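Local coordinates for Alpha/beta hydrolase (Enterobacter asburiae, PDB 6KMO), which hydrolyses carboxylic ester bonds, probably as a serine esterase or lipase of the alpha/beta hydrolase superfamily, at residues A[85-90]-A[134-139]; A[116-121]-A[309-314]; A[144-149]-A[240-245]; A[258-263]-A[291-296]; A[270-275]-A[300-305]. The protein carries 2 engineered substitutions. All blocks are in the same frame, centred on the assembly; numbering follows the deposited sequence.

Contact 1: A[85-90]-A[134-139]; sequences IKLKIV and VYVDYT
K88 and Y135 form an antiparallel hydrogen-bonded pair in which Y135 N donates to K88 O at 2.8 Å and K88 N donates to Y135 O at 3.0 Å. Two residues along, past the non-hydrogen-bonded pair L87/V136, D137 N reaches K86 O at 2.9 Å. Beyond it a water spans the widening gap, accepting from K86 N (2.9 Å) and donating to D137 O (2.8 Å). The N-to-C directions differ by 152°, as expected for the antiparallel pairing of 83-92 with 132-136 in the alpha/beta hydrolase sheet. D137, the centre of an inverse gamma turn, also takes the Y135 hydroxyl: OH donates to the anti lone pair of OD1 at 2.7 Å, and this pins the ring's outer end. CG of Y135 lies anti to its own N (chi1 163°), and the ring's CD2 comes within 3.9 Å of K88 CB, approaching obliquely, while F115 meets the ring edge-to-face. On the other face of the sheet L87 splits its branches over two valines of the facing strand: CD1 lies 4.0 Å from V134 CG1, crossing it, and CD2 runs alongside V136 CG2. I85 CG2 adds to this apolar layer. Routine strand pairing thus gives way to a water and a tyrosine-aspartate bond where 134-139 leaves the sheet, while the V134/V136/L87 face is held by apolar contacts.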
# COMPACT_ATOMS: atom_id res chain seq x y z
N ILE A 85 17.32 -28.01 -11.68
CA ILE A 85 16.72 -26.68 -11.57
C ILE A 85 17.74 -25.78 -10.88
O ILE A 85 18.16 -26.06 -9.76
CB ILE A 85 15.40 -26.71 -10.78
CG1 ILE A 85 14.39 -27.65 -11.44
CG2 ILE A 85 14.82 -25.31 -10.68
CD1 ILE A 85 13.11 -27.84 -10.63
N LYS A 86 18.13 -24.69 -11.56
CA LYS A 86 19.06 -23.73 -10.97
C LYS A 86 18.33 -22.74 -10.08
O LYS A 86 17.31 -22.15 -10.48
CB LYS A 86 19.80 -22.96 -12.05
CG LYS A 86 21.00 -22.21 -11.51
CD LYS A 86 21.58 -21.22 -12.52
CE LYS A 86 22.04 -21.90 -13.82
NZ LYS A 86 23.36 -21.41 -14.33
N LEU A 87 18.86 -22.52 -8.88
CA LEU A 87 18.35 -21.56 -7.91
C LEU A 87 19.40 -20.49 -7.67
O LEU A 87 20.61 -20.75 -7.67
CB LEU A 87 18.06 -22.23 -6.57
CG LEU A 87 17.23 -23.49 -6.63
CD1 LEU A 87 17.06 -24.12 -5.25
CD2 LEU A 87 15.85 -23.22 -7.25
N LYS A 88 18.94 -19.26 -7.43
CA LYS A 88 19.78 -18.20 -6.91
C LYS A 88 19.21 -17.80 -5.56
O LYS A 88 18.01 -17.56 -5.46
CB LYS A 88 19.83 -16.99 -7.85
CG LYS A 88 20.47 -17.28 -9.21
CD LYS A 88 21.97 -17.52 -9.08
CE LYS A 88 22.73 -16.24 -9.26
NZ LYS A 88 24.19 -16.48 -9.48
N ILE A 89 20.05 -17.75 -4.54
CA ILE A 89 19.62 -17.52 -3.16
C ILE A 89 20.17 -16.17 -2.73
O ILE A 89 21.38 -15.92 -2.84
CB ILE A 89 20.09 -18.65 -2.23
CG1 ILE A 89 19.54 -19.99 -2.72
CG2 ILE A 89 19.61 -18.42 -0.81
CD1 ILE A 89 20.55 -20.91 -3.27
N VAL A 90 19.30 -15.29 -2.27
CA VAL A 90 19.68 -13.93 -1.88
C VAL A 90 19.32 -13.74 -0.42
O VAL A 90 18.20 -14.04 -0.00
CB VAL A 90 18.99 -12.88 -2.77
CG1 VAL A 90 19.47 -11.49 -2.42
CG2 VAL A 90 19.22 -13.18 -4.25
N VAL A 134 14.59 -17.25 -2.80
CA VAL A 134 15.03 -18.37 -3.62
C VAL A 134 14.46 -18.17 -5.02
O VAL A 134 13.32 -18.55 -5.31
CB VAL A 134 14.63 -19.73 -3.03
CG1 VAL A 134 15.20 -20.86 -3.88
CG2 VAL A 134 15.08 -19.83 -1.58
N TYR A 135 15.25 -17.54 -5.88
CA TYR A 135 14.90 -17.36 -7.28
C TYR A 135 14.97 -18.70 -8.00
O TYR A 135 15.94 -19.43 -7.84
CB TYR A 135 15.88 -16.34 -7.92
CG TYR A 135 15.89 -16.36 -9.43
CD1 TYR A 135 15.16 -15.45 -10.16
CD2 TYR A 135 16.63 -17.30 -10.13
CE1 TYR A 135 15.13 -15.48 -11.54
CE2 TYR A 135 16.59 -17.35 -11.51
CZ TYR A 135 15.84 -16.44 -12.21
OH TYR A 135 15.78 -16.50 -13.57
N VAL A 136 13.97 -19.01 -8.82
CA VAL A 136 13.91 -20.25 -9.60
C VAL A 136 14.16 -19.93 -11.08
O VAL A 136 13.43 -19.14 -11.68
CB VAL A 136 12.55 -20.95 -9.43
CG1 VAL A 136 12.49 -22.24 -10.26
CG2 VAL A 136 12.29 -21.25 -7.98
N ASP A 137 15.17 -20.56 -11.68
CA ASP A 137 15.50 -20.29 -13.08
C ASP A 137 14.65 -21.17 -14.00
O ASP A 137 15.11 -22.15 -14.59
CB ASP A 137 17.00 -20.50 -13.33
CG ASP A 137 17.53 -19.70 -14.51
OD1 ASP A 137 17.11 -18.54 -14.74
OD2 ASP A 137 18.43 -20.23 -15.22
N TYR A 138 13.38 -20.83 -14.11
CA TYR A 138 12.46 -21.64 -14.91
C TYR A 138 12.75 -21.48 -16.40
O TYR A 138 13.32 -20.48 -16.85
CB TYR A 138 11.01 -21.30 -14.57
CG TYR A 138 10.53 -19.88 -14.82
CD1 TYR A 138 10.16 -19.47 -16.08
CD2 TYR A 138 10.39 -18.97 -13.78
CE1 TYR A 138 9.66 -18.19 -16.31
CE2 TYR A 138 9.91 -17.70 -13.99
CZ TYR A 138 9.54 -17.31 -15.26
OH TYR A 138 9.04 -16.06 -15.52
N THR A 139 12.35 -22.47 -17.17
CA THR A 139 12.62 -22.44 -18.61
C THR A 139 11.75 -21.40 -19.29
O THR A 139 10.52 -21.40 -19.08
CB THR A 139 12.34 -23.81 -19.23
OG1 THR A 139 13.11 -24.81 -18.55
CG2 THR A 139 12.72 -23.81 -20.71
O HOH W 1 16.96 -24.22 -14.12

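Contact 2: A[116-121]-A[309-314]; sequences PTHERL and YGLLNP
R120 NH1 is shared by three oxygens. Its strongest bond goes to N313 OD1 (2.8 Å), which it meets in the amide's carbonyl plane; the other two, to L311 O and to a water that also donates to Y309 O and L312 O, are weak. The second terminal nitrogen, NH2, donates to G310 O at 2.9 Å and has a salt bridge to D124 besides. The acceptors from 309-314 are ranged along the guanidinium edge, while the amide of N313 stands at 73° to the guanidinium plane. Bends at chi2 and chi3 of R120 turn that edge to the loop's oxygens. Two more waters tie N313 to the helix: one accepts from both R120 N (3.0 Å) and N313 ND2 (3.0 Å), at the kink where the helix lacks its regular bond, and the other accepts from L121 N and lies within donating reach of N313 OD1. Behind this polar edge lies an apolar layer. L311 CD1 sits over the centre of the H118 ring, 3.6 Å from the centroid and 9° off its normal, a CH-pi contact. It also approaches L121 CD2 at 4.2 Å. The in-plane bond from H118 ND1 to T117 OG1, itself bonded to D114, helps fix the ring's rotation, with NE2 engaged by N179. One arginine thus supplies donors to successive carbonyls of an irregular loop, and so probably fixes its course beside the presumed nucleophile elbow.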
# COMPACT_ATOMS: atom_id res chain seq x y z
N PRO A 116 19.61 -11.72 -13.32
CA PRO A 116 20.22 -10.38 -13.32
C PRO A 116 19.21 -9.26 -13.54
O PRO A 116 19.30 -8.22 -12.87
CB PRO A 116 21.29 -10.47 -14.42
CG PRO A 116 21.63 -11.91 -14.47
CD PRO A 116 20.33 -12.66 -14.19
N THR A 117 18.26 -9.43 -14.45
CA THR A 117 17.27 -8.38 -14.67
C THR A 117 16.46 -8.09 -13.40
O THR A 117 16.02 -6.95 -13.20
CB THR A 117 16.29 -8.72 -15.80
OG1 THR A 117 15.65 -9.97 -15.57
CG2 THR A 117 16.95 -8.69 -17.17
N HIS A 118 16.22 -9.10 -12.57
CA HIS A 118 15.39 -8.95 -11.38
C HIS A 118 16.18 -8.79 -10.10
O HIS A 118 15.58 -8.65 -9.02
CB HIS A 118 14.46 -10.17 -11.25
CG HIS A 118 13.31 -10.12 -12.21
ND1 HIS A 118 13.48 -10.16 -13.58
CD2 HIS A 118 11.98 -10.01 -12.00
CE1 HIS A 118 12.30 -10.07 -14.17
NE2 HIS A 118 11.37 -9.98 -13.23
N GLU A 119 17.52 -8.73 -10.17
CA GLU A 119 18.34 -8.78 -8.97
C GLU A 119 18.09 -7.60 -8.03
O GLU A 119 18.01 -7.77 -6.81
CB GLU A 119 19.82 -8.91 -9.32
CG GLU A 119 20.68 -9.00 -8.08
CD GLU A 119 22.10 -9.40 -8.34
OE1 GLU A 119 22.52 -9.36 -9.52
OE2 GLU A 119 22.79 -9.77 -7.36
N ARG A 120 17.97 -6.39 -8.57
CA ARG A 120 17.79 -5.24 -7.69
C ARG A 120 16.48 -5.36 -6.92
O ARG A 120 16.43 -5.14 -5.70
CB ARG A 120 17.85 -3.95 -8.50
CG ARG A 120 18.05 -2.71 -7.63
CD ARG A 120 17.05 -1.63 -7.96
NE ARG A 120 15.75 -1.89 -7.34
CZ ARG A 120 14.59 -1.99 -7.98
NH1 ARG A 120 14.49 -1.95 -9.30
NH2 ARG A 120 13.50 -2.15 -7.26
N LEU A 121 15.40 -5.71 -7.62
CA LEU A 121 14.11 -5.93 -6.99
C LEU A 121 14.19 -7.01 -5.93
O LEU A 121 13.67 -6.85 -4.82
CB LEU A 121 13.08 -6.31 -8.06
CG LEU A 121 11.73 -6.86 -7.59
CD1 LEU A 121 11.00 -5.87 -6.67
CD2 LEU A 121 10.85 -7.20 -8.80
N TYR A 309 6.59 -1.21 -12.09
CA TYR A 309 7.20 -0.06 -11.43
C TYR A 309 8.31 -0.51 -10.49
O TYR A 309 9.37 0.12 -10.43
CB TYR A 309 6.16 0.80 -10.69
CG TYR A 309 5.32 0.11 -9.62
CD1 TYR A 309 4.11 -0.46 -9.95
CD2 TYR A 309 5.72 0.06 -8.30
CE1 TYR A 309 3.32 -1.09 -9.00
CE2 TYR A 309 4.93 -0.57 -7.32
CZ TYR A 309 3.73 -1.14 -7.69
OH TYR A 309 2.91 -1.80 -6.79
N GLY A 310 8.10 -1.60 -9.76
CA GLY A 310 9.12 -2.05 -8.81
C GLY A 310 10.24 -2.86 -9.42
O GLY A 310 11.22 -3.15 -8.72
N LEU A 311 10.11 -3.27 -10.67
CA LEU A 311 11.18 -3.99 -11.36
C LEU A 311 12.15 -3.05 -12.06
O LEU A 311 13.36 -3.20 -11.93
CB LEU A 311 10.59 -4.93 -12.42
CG LEU A 311 11.60 -5.58 -13.37
CD1 LEU A 311 12.50 -6.53 -12.60
CD2 LEU A 311 10.92 -6.30 -14.52
N LEU A 312 11.62 -2.10 -12.83
CA LEU A 312 12.44 -1.36 -13.78
C LEU A 312 13.49 -0.53 -13.06
O LEU A 312 13.16 0.37 -12.28
CB LEU A 312 11.54 -0.48 -14.65
CG LEU A 312 10.60 -1.27 -15.56
CD1 LEU A 312 9.50 -0.39 -16.16
CD2 LEU A 312 11.36 -2.01 -16.67
N ASN A 313 14.76 -0.81 -13.32
CA ASN A 313 15.80 -0.13 -12.57
C ASN A 313 15.83 1.37 -12.79
O ASN A 313 16.17 2.08 -11.83
CB ASN A 313 17.14 -0.82 -12.81
CG ASN A 313 17.21 -2.18 -12.17
OD1 ASN A 313 16.44 -2.48 -11.25
ND2 ASN A 313 18.09 -3.02 -12.65
N PRO A 314 15.48 1.91 -13.96
CA PRO A 314 15.41 3.38 -14.07
C PRO A 314 14.39 4.02 -13.14
O PRO A 314 14.45 5.24 -12.93
CB PRO A 314 15.06 3.61 -15.55
CG PRO A 314 15.67 2.40 -16.23
CD PRO A 314 15.39 1.25 -15.27
O HOH W 2 18.62 -5.76 -11.47
O HOH W 3 15.51 -5.37 -10.65
O HOH W 4 12.10 -0.20 -9.80

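Contact 3: A[144-149]-A[240-245]; sequences AHFPVA and NYTTSA
F146 starts its approach to Y241 with CB, which stands over the tyrosine ring 4.0 Å from its centroid and 15° off the normal, a CH-pi contact displaced toward the rim. The same CB meets T242 CG2 at 3.8 Å. With chi1 at 175° the F146 ring extends away from its own amide nitrogen and across the outer end of the tyrosine: CD2 comes to 3.5 Å from Y241 OH and 3.9 Å from Y241 CZ. The two rings therefore form an offset edge-to-face pair, the edge of F146 toward the face of Y241, with planes at 74°. One face of the F146 ring is backed by CB of P147, and I9 of the second subunit also packs on this phenylalanine.

The peptide between F146 and P147 is cis, and P147 is the N-cap of helix 148-163, so the contact joins the start of that helix to the end of helix 231-241, part of the long insertion between strands 203-207 and 269-274 of the alpha/beta hydrolase fold. The carbonyls released at the end of helix 231-241 are taken up by the loop. F146 N donates to Y241 O at 3.1 Å, and H145 ND1 divides itself weakly between Y241 O (3.2 Å) and N240 O (2.9 Å), both oxygens lying at the edge of the imidazole. Y241 is stacked on W110 as well. Just past the helix, S244 N donates to T242 OG1 at 3.1 Å in an ST turn, and D247 bonds the same hydroxyl.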
# COMPACT_ATOMS: atom_id res chain seq x y z
N ALA A 144 9.97 -23.56 -23.84
CA ALA A 144 8.99 -24.37 -23.16
C ALA A 144 7.65 -23.65 -23.22
O ALA A 144 7.59 -22.42 -23.32
CB ALA A 144 9.37 -24.62 -21.70
N HIS A 145 6.58 -24.42 -23.13
CA HIS A 145 5.22 -23.93 -23.03
C HIS A 145 4.64 -24.34 -21.69
O HIS A 145 5.23 -25.12 -20.95
CB HIS A 145 4.39 -24.48 -24.18
CG HIS A 145 4.87 -24.06 -25.53
ND1 HIS A 145 4.84 -22.75 -25.95
CD2 HIS A 145 5.46 -24.76 -26.53
CE1 HIS A 145 5.35 -22.67 -27.17
NE2 HIS A 145 5.73 -23.88 -27.54
N PHE A 146 3.48 -23.79 -21.36
CA PHE A 146 2.72 -24.26 -20.21
C PHE A 146 2.64 -25.78 -20.28
O PHE A 146 2.41 -26.32 -21.37
CB PHE A 146 1.33 -23.63 -20.26
CG PHE A 146 0.36 -24.12 -19.20
CD1 PHE A 146 -0.53 -25.14 -19.47
CD2 PHE A 146 0.31 -23.51 -17.95
CE1 PHE A 146 -1.42 -25.56 -18.51
CE2 PHE A 146 -0.57 -23.92 -17.00
CZ PHE A 146 -1.44 -24.96 -17.27
N PRO A 147 2.80 -26.50 -19.17
CA PRO A 147 2.99 -26.05 -17.79
C PRO A 147 4.40 -26.28 -17.26
O PRO A 147 4.57 -26.48 -16.07
CB PRO A 147 2.03 -26.97 -17.04
CG PRO A 147 2.27 -28.29 -17.72
CD PRO A 147 2.47 -27.95 -19.20
N VAL A 148 5.40 -26.27 -18.14
CA VAL A 148 6.76 -26.64 -17.74
C VAL A 148 7.25 -25.76 -16.60
O VAL A 148 7.75 -26.25 -15.58
CB VAL A 148 7.70 -26.58 -18.95
CG1 VAL A 148 9.16 -26.71 -18.51
CG2 VAL A 148 7.34 -27.66 -19.96
N ALA A 149 7.19 -24.44 -16.79
CA ALA A 149 7.76 -23.52 -15.81
C ALA A 149 7.02 -23.60 -14.49
O ALA A 149 7.65 -23.56 -13.43
CB ALA A 149 7.75 -22.09 -16.34
N ASN A 240 3.19 -17.04 -26.92
CA ASN A 240 4.42 -17.82 -26.79
C ASN A 240 4.32 -18.84 -25.67
O ASN A 240 4.97 -19.89 -25.73
CB ASN A 240 5.60 -16.87 -26.54
CG ASN A 240 6.15 -16.27 -27.82
OD1 ASN A 240 6.92 -16.92 -28.54
ND2 ASN A 240 5.74 -15.05 -28.13
N TYR A 241 3.52 -18.56 -24.64
CA TYR A 241 3.36 -19.45 -23.49
C TYR A 241 2.47 -20.64 -23.83
O TYR A 241 2.86 -21.79 -23.61
CB TYR A 241 2.74 -18.65 -22.36
CG TYR A 241 2.69 -19.32 -21.01
CD1 TYR A 241 3.82 -19.91 -20.45
CD2 TYR A 241 1.52 -19.31 -20.26
CE1 TYR A 241 3.78 -20.46 -19.19
CE2 TYR A 241 1.47 -19.85 -18.98
CZ TYR A 241 2.61 -20.42 -18.45
OH TYR A 241 2.61 -20.95 -17.18
N THR A 242 1.27 -20.39 -24.33
CA THR A 242 0.40 -21.45 -24.82
C THR A 242 -0.75 -20.84 -25.60
O THR A 242 -1.42 -19.92 -25.12
CB THR A 242 -0.18 -22.31 -23.70
OG1 THR A 242 -1.15 -23.19 -24.30
CG2 THR A 242 -0.86 -21.51 -22.61
N THR A 243 -0.99 -21.36 -26.80
CA THR A 243 -2.14 -20.94 -27.60
C THR A 243 -3.34 -21.84 -27.40
O THR A 243 -4.35 -21.67 -28.09
CB THR A 243 -1.78 -20.92 -29.08
OG1 THR A 243 -1.26 -22.20 -29.45
CG2 THR A 243 -0.75 -19.84 -29.39
N SER A 244 -3.27 -22.79 -26.48
CA SER A 244 -4.38 -23.71 -26.25
C SER A 244 -5.50 -23.03 -25.46
O SER A 244 -5.27 -22.51 -24.36
CB SER A 244 -3.87 -24.91 -25.47
OG SER A 244 -4.94 -25.67 -24.93
N ALA A 245 -6.71 -23.08 -26.00
CA ALA A 245 -7.86 -22.57 -25.25
C ALA A 245 -8.05 -23.33 -23.94
O ALA A 245 -8.40 -22.74 -22.92
CB ALA A 245 -9.13 -22.69 -26.11

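Contact 4: A[258-263]-A[291-296]; sequences ASTAQL and DAAGVP
T260 and A293 bring the two backbones together, their CA atoms 5.0 Å apart, where the short helix 260-263 begins and helix 280-292 ends. Helix 260-263 opens with a capping box: Q262 N donates to S259 OG (3.1 Å), and S259 N returns a bond to Q262 OE1 (2.9 Å) in the carbonyl plane, on a lone pair. Helix 280-292 ends in a Schellman motif with G294, at positive phi, as its C-prime residue; G294 N bonds to D291 O and V295 N to L290 O. The A293 methyl points toward the other segment, where CB lies 3.5 Å from T260 O, 3.8 Å from T260 CG2 and 3.8 Å from L263 CB. T260 supplies CG2 because that methyl is anti to its own N (chi1 -60° for OG1). Further in, V295 CG2 meets the carbonyl oxygen of L263 at 3.6 Å. The segments touch purely by van der Waals packing, with 179 Å² buried between them. L263 continues inward onto F286 and L290 of helix 280-292, and V295 shares L290. Beyond V295, P296 pairs by its backbone with T269, so the contact sits at two helix ends beside the start of the last two strands of the main sheet, 269-274 and 297-302.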
# COMPACT_ATOMS: atom_id res chain seq x y z
N ALA A 258 -10.92 -19.32 -11.57
CA ALA A 258 -11.22 -20.28 -10.54
C ALA A 258 -12.50 -19.91 -9.82
O ALA A 258 -12.80 -18.73 -9.61
CB ALA A 258 -10.08 -20.34 -9.53
N SER A 259 -13.26 -20.93 -9.42
CA SER A 259 -14.44 -20.69 -8.63
C SER A 259 -14.07 -20.43 -7.18
O SER A 259 -12.93 -20.64 -6.74
CB SER A 259 -15.34 -21.93 -8.66
OG SER A 259 -14.67 -22.98 -7.99
N THR A 260 -15.05 -19.97 -6.40
CA THR A 260 -14.85 -19.80 -4.98
C THR A 260 -14.37 -21.08 -4.33
O THR A 260 -13.44 -21.06 -3.52
CB THR A 260 -16.15 -19.29 -4.35
OG1 THR A 260 -16.47 -18.03 -4.96
CG2 THR A 260 -16.00 -19.11 -2.85
N ALA A 261 -14.97 -22.22 -4.68
CA ALA A 261 -14.54 -23.47 -4.09
C ALA A 261 -13.09 -23.81 -4.44
O ALA A 261 -12.36 -24.37 -3.62
CB ALA A 261 -15.47 -24.58 -4.56
N GLN A 262 -12.67 -23.48 -5.66
CA GLN A 262 -11.29 -23.73 -6.07
C GLN A 262 -10.30 -22.83 -5.35
O GLN A 262 -9.15 -23.22 -5.18
CB GLN A 262 -11.16 -23.57 -7.58
CG GLN A 262 -11.76 -24.75 -8.35
CD GLN A 262 -11.79 -24.53 -9.84
OE1 GLN A 262 -12.22 -23.49 -10.34
NE2 GLN A 262 -11.37 -25.54 -10.58
N LEU A 263 -10.73 -21.65 -4.92
CA LEU A 263 -9.85 -20.71 -4.22
C LEU A 263 -9.86 -20.89 -2.71
O LEU A 263 -8.96 -20.39 -2.03
CB LEU A 263 -10.22 -19.27 -4.59
CG LEU A 263 -10.00 -18.93 -6.06
CD1 LEU A 263 -10.55 -17.55 -6.38
CD2 LEU A 263 -8.51 -19.04 -6.42
N ASP A 291 -11.05 -12.96 -1.48
CA ASP A 291 -11.74 -12.58 -0.26
C ASP A 291 -13.10 -13.25 -0.16
O ASP A 291 -13.51 -13.67 0.93
CB ASP A 291 -11.89 -11.06 -0.20
CG ASP A 291 -12.58 -10.59 1.04
OD1 ASP A 291 -11.95 -10.54 2.12
OD2 ASP A 291 -13.79 -10.24 0.94
N ALA A 292 -13.79 -13.41 -1.29
CA ALA A 292 -15.08 -14.08 -1.28
C ALA A 292 -14.94 -15.55 -0.91
O ALA A 292 -15.91 -16.16 -0.43
CB ALA A 292 -15.75 -13.94 -2.63
N ALA A 293 -13.77 -16.13 -1.12
CA ALA A 293 -13.47 -17.49 -0.74
C ALA A 293 -12.91 -17.61 0.66
O ALA A 293 -12.41 -18.69 1.03
CB ALA A 293 -12.52 -18.12 -1.76
N GLY A 294 -12.96 -16.55 1.46
CA GLY A 294 -12.50 -16.59 2.83
C GLY A 294 -11.01 -16.48 3.01
O GLY A 294 -10.52 -16.71 4.11
N VAL A 295 -10.27 -16.16 1.95
CA VAL A 295 -8.82 -16.02 2.02
C VAL A 295 -8.48 -14.66 2.61
O VAL A 295 -8.99 -13.65 2.12
CB VAL A 295 -8.24 -16.14 0.61
CG1 VAL A 295 -6.73 -15.95 0.61
CG2 VAL A 295 -8.61 -17.48 -0.01
N PRO A 296 -7.62 -14.58 3.62
CA PRO A 296 -7.13 -13.26 4.07
C PRO A 296 -6.30 -12.63 2.96
O PRO A 296 -5.27 -13.18 2.54
CB PRO A 296 -6.30 -13.59 5.31
CG PRO A 296 -6.82 -14.95 5.76
CD PRO A 296 -7.09 -15.66 4.48

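Contact 5: A[270-275]-A[300-305]; sequences LIQTAE and TRYNGM
The E275 carboxylate and the N303 amide stack nearly parallel, planes 7° apart, with E275 CD 3.4 Å from N303 OD1; N303 ND2 bonds E284 of the second subunit. This pair closes one end of the beta-alpha-beta unit formed by strand 269-274, helix 280-292 and strand 297-302 of the alpha/beta hydrolase sheet. On the face shared by Q272, A274 and Y302, the Q272 amide lies obliquely to the Y302 ring (planes at 40°), CD reaching Y302 CE1 at 3.5 Å; Q272 OE1 bonds to Y309 OH. The ring edge holds a water that donates to Y302 OH at 2.8 Å, and Q327 also bonds that hydroxyl. The strands themselves pair in parallel: T300 N to I271 O, T273 N to T300 O and Y302 N to T273 O are each 2.9 Å. On the opposite face from Q272, T273 OG1 packs against R301 CB, and E284 links both polar ends. Residues 300-302 also pair antiparallel with the second subunit, which extends the sheet; there E275 OE2 forms a salt bridge with R288 of that subunit. A type II turn then runs from Y302 to M305, and its G304 N donates to the anti lone pair of E275 OE1 at 2.8 Å.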
# COMPACT_ATOMS: atom_id res chain seq x y z
N LEU A 270 -0.99 -10.81 -0.37
CA LEU A 270 -0.91 -9.39 -0.68
C LEU A 270 -0.83 -9.27 -2.19
O LEU A 270 0.02 -9.93 -2.82
CB LEU A 270 0.34 -8.76 -0.06
CG LEU A 270 0.64 -7.33 -0.51
CD1 LEU A 270 -0.44 -6.35 -0.09
CD2 LEU A 270 1.97 -6.87 0.05
N ILE A 271 -1.68 -8.43 -2.78
CA ILE A 271 -1.60 -8.09 -4.20
C ILE A 271 -1.31 -6.60 -4.30
O ILE A 271 -2.03 -5.80 -3.71
CB ILE A 271 -2.91 -8.42 -4.94
CG1 ILE A 271 -3.18 -9.91 -4.92
CG2 ILE A 271 -2.85 -7.91 -6.37
CD1 ILE A 271 -4.59 -10.32 -5.34
N GLN A 272 -0.27 -6.24 -5.04
CA GLN A 272 -0.06 -4.84 -5.42
C GLN A 272 -0.46 -4.67 -6.87
O GLN A 272 -0.12 -5.51 -7.71
CB GLN A 272 1.40 -4.40 -5.27
CG GLN A 272 1.95 -4.50 -3.86
CD GLN A 272 3.22 -3.69 -3.65
OE1 GLN A 272 3.85 -3.22 -4.60
NE2 GLN A 272 3.61 -3.55 -2.38
N THR A 273 -1.17 -3.59 -7.18
CA THR A 273 -1.45 -3.25 -8.56
C THR A 273 -0.94 -1.84 -8.86
O THR A 273 -0.77 -1.01 -7.97
CB THR A 273 -2.94 -3.37 -8.89
OG1 THR A 273 -3.64 -2.43 -8.07
CG2 THR A 273 -3.45 -4.79 -8.71
N ALA A 274 -0.70 -1.61 -10.15
CA ALA A 274 -0.31 -0.30 -10.66
C ALA A 274 -1.52 0.38 -11.27
O ALA A 274 -2.27 -0.25 -12.03
CB ALA A 274 0.77 -0.45 -11.72
N GLU A 275 -1.71 1.67 -10.98
CA GLU A 275 -2.89 2.37 -11.48
C GLU A 275 -2.95 2.37 -13.00
O GLU A 275 -4.04 2.26 -13.57
CB GLU A 275 -2.94 3.80 -10.94
CG GLU A 275 -4.13 4.62 -11.45
CD GLU A 275 -4.10 6.07 -11.02
OE1 GLU A 275 -3.01 6.63 -10.77
OE2 GLU A 275 -5.21 6.64 -10.93
N THR A 300 -3.61 -3.56 -2.70
CA THR A 300 -3.15 -2.18 -2.66
C THR A 300 -2.85 -1.72 -4.08
O THR A 300 -1.99 -2.30 -4.76
CB THR A 300 -1.86 -2.04 -1.85
OG1 THR A 300 -1.98 -2.72 -0.59
CG2 THR A 300 -1.53 -0.57 -1.58
N ARG A 301 -3.53 -0.67 -4.51
CA ARG A 301 -3.24 -0.01 -5.78
C ARG A 301 -2.31 1.17 -5.52
O ARG A 301 -2.61 2.03 -4.69
CB ARG A 301 -4.53 0.50 -6.42
CG ARG A 301 -4.33 1.24 -7.73
CD ARG A 301 -5.58 1.98 -8.17
NE ARG A 301 -6.59 1.07 -8.66
CZ ARG A 301 -7.63 1.42 -9.41
NH1 ARG A 301 -7.80 2.69 -9.73
NH2 ARG A 301 -8.48 0.50 -9.84
N TYR A 302 -1.19 1.21 -6.23
CA TYR A 302 -0.23 2.31 -6.14
C TYR A 302 -0.50 3.27 -7.29
O TYR A 302 -0.37 2.91 -8.46
CB TYR A 302 1.22 1.79 -6.11
CG TYR A 302 1.55 1.14 -4.78
CD1 TYR A 302 1.17 -0.16 -4.51
CD2 TYR A 302 2.19 1.85 -3.77
CE1 TYR A 302 1.42 -0.75 -3.29
CE2 TYR A 302 2.46 1.26 -2.54
CZ TYR A 302 2.07 -0.04 -2.31
OH TYR A 302 2.30 -0.67 -1.10
N ASN A 303 -0.91 4.49 -6.94
CA ASN A 303 -1.29 5.44 -7.98
C ASN A 303 -0.08 6.02 -8.71
O ASN A 303 1.03 6.10 -8.19
CB ASN A 303 -2.16 6.55 -7.41
CG ASN A 303 -3.62 6.22 -7.41
OD1 ASN A 303 -4.04 5.11 -7.73
ND2 ASN A 303 -4.44 7.21 -7.07
N GLY A 304 -0.31 6.38 -9.97
CA GLY A 304 0.69 7.03 -10.78
C GLY A 304 1.71 6.09 -11.37
O GLY A 304 2.63 6.55 -12.06
N MET A 305 1.58 4.79 -11.13
CA MET A 305 2.58 3.81 -11.52
C MET A 305 2.17 3.07 -12.79
O MET A 305 0.98 2.86 -13.07
CB MET A 305 2.79 2.76 -10.41
CG MET A 305 3.44 3.27 -9.13
SD MET A 305 5.13 4.04 -9.36
CE MET A 305 4.67 5.84 -9.33
O HOH W 5 1.18 -3.24 -0.60

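Contacts 1 and 5 lie in the same sheet on opposite sides of the chain's centre, about 26 Å between centres. Contact 1 is antiparallel, near one edge; contact 5 is parallel, at the other, where the sheet continues into the second subunit. Contact 2 is also buried but swaps strand pairing for an arginine, waters and a histidine-leucine contact; Y309 joins it to contact 5 through Q272. Contacts 3 and 4 are only partly buried, join helix ends and touch the second subunit, the former through rings and carbonyls, the latter through methyls. Contact 3 also packs on contact 1, A149 against Y138, while contact 4 lies at the end of the helix that links the two strands of contact 5.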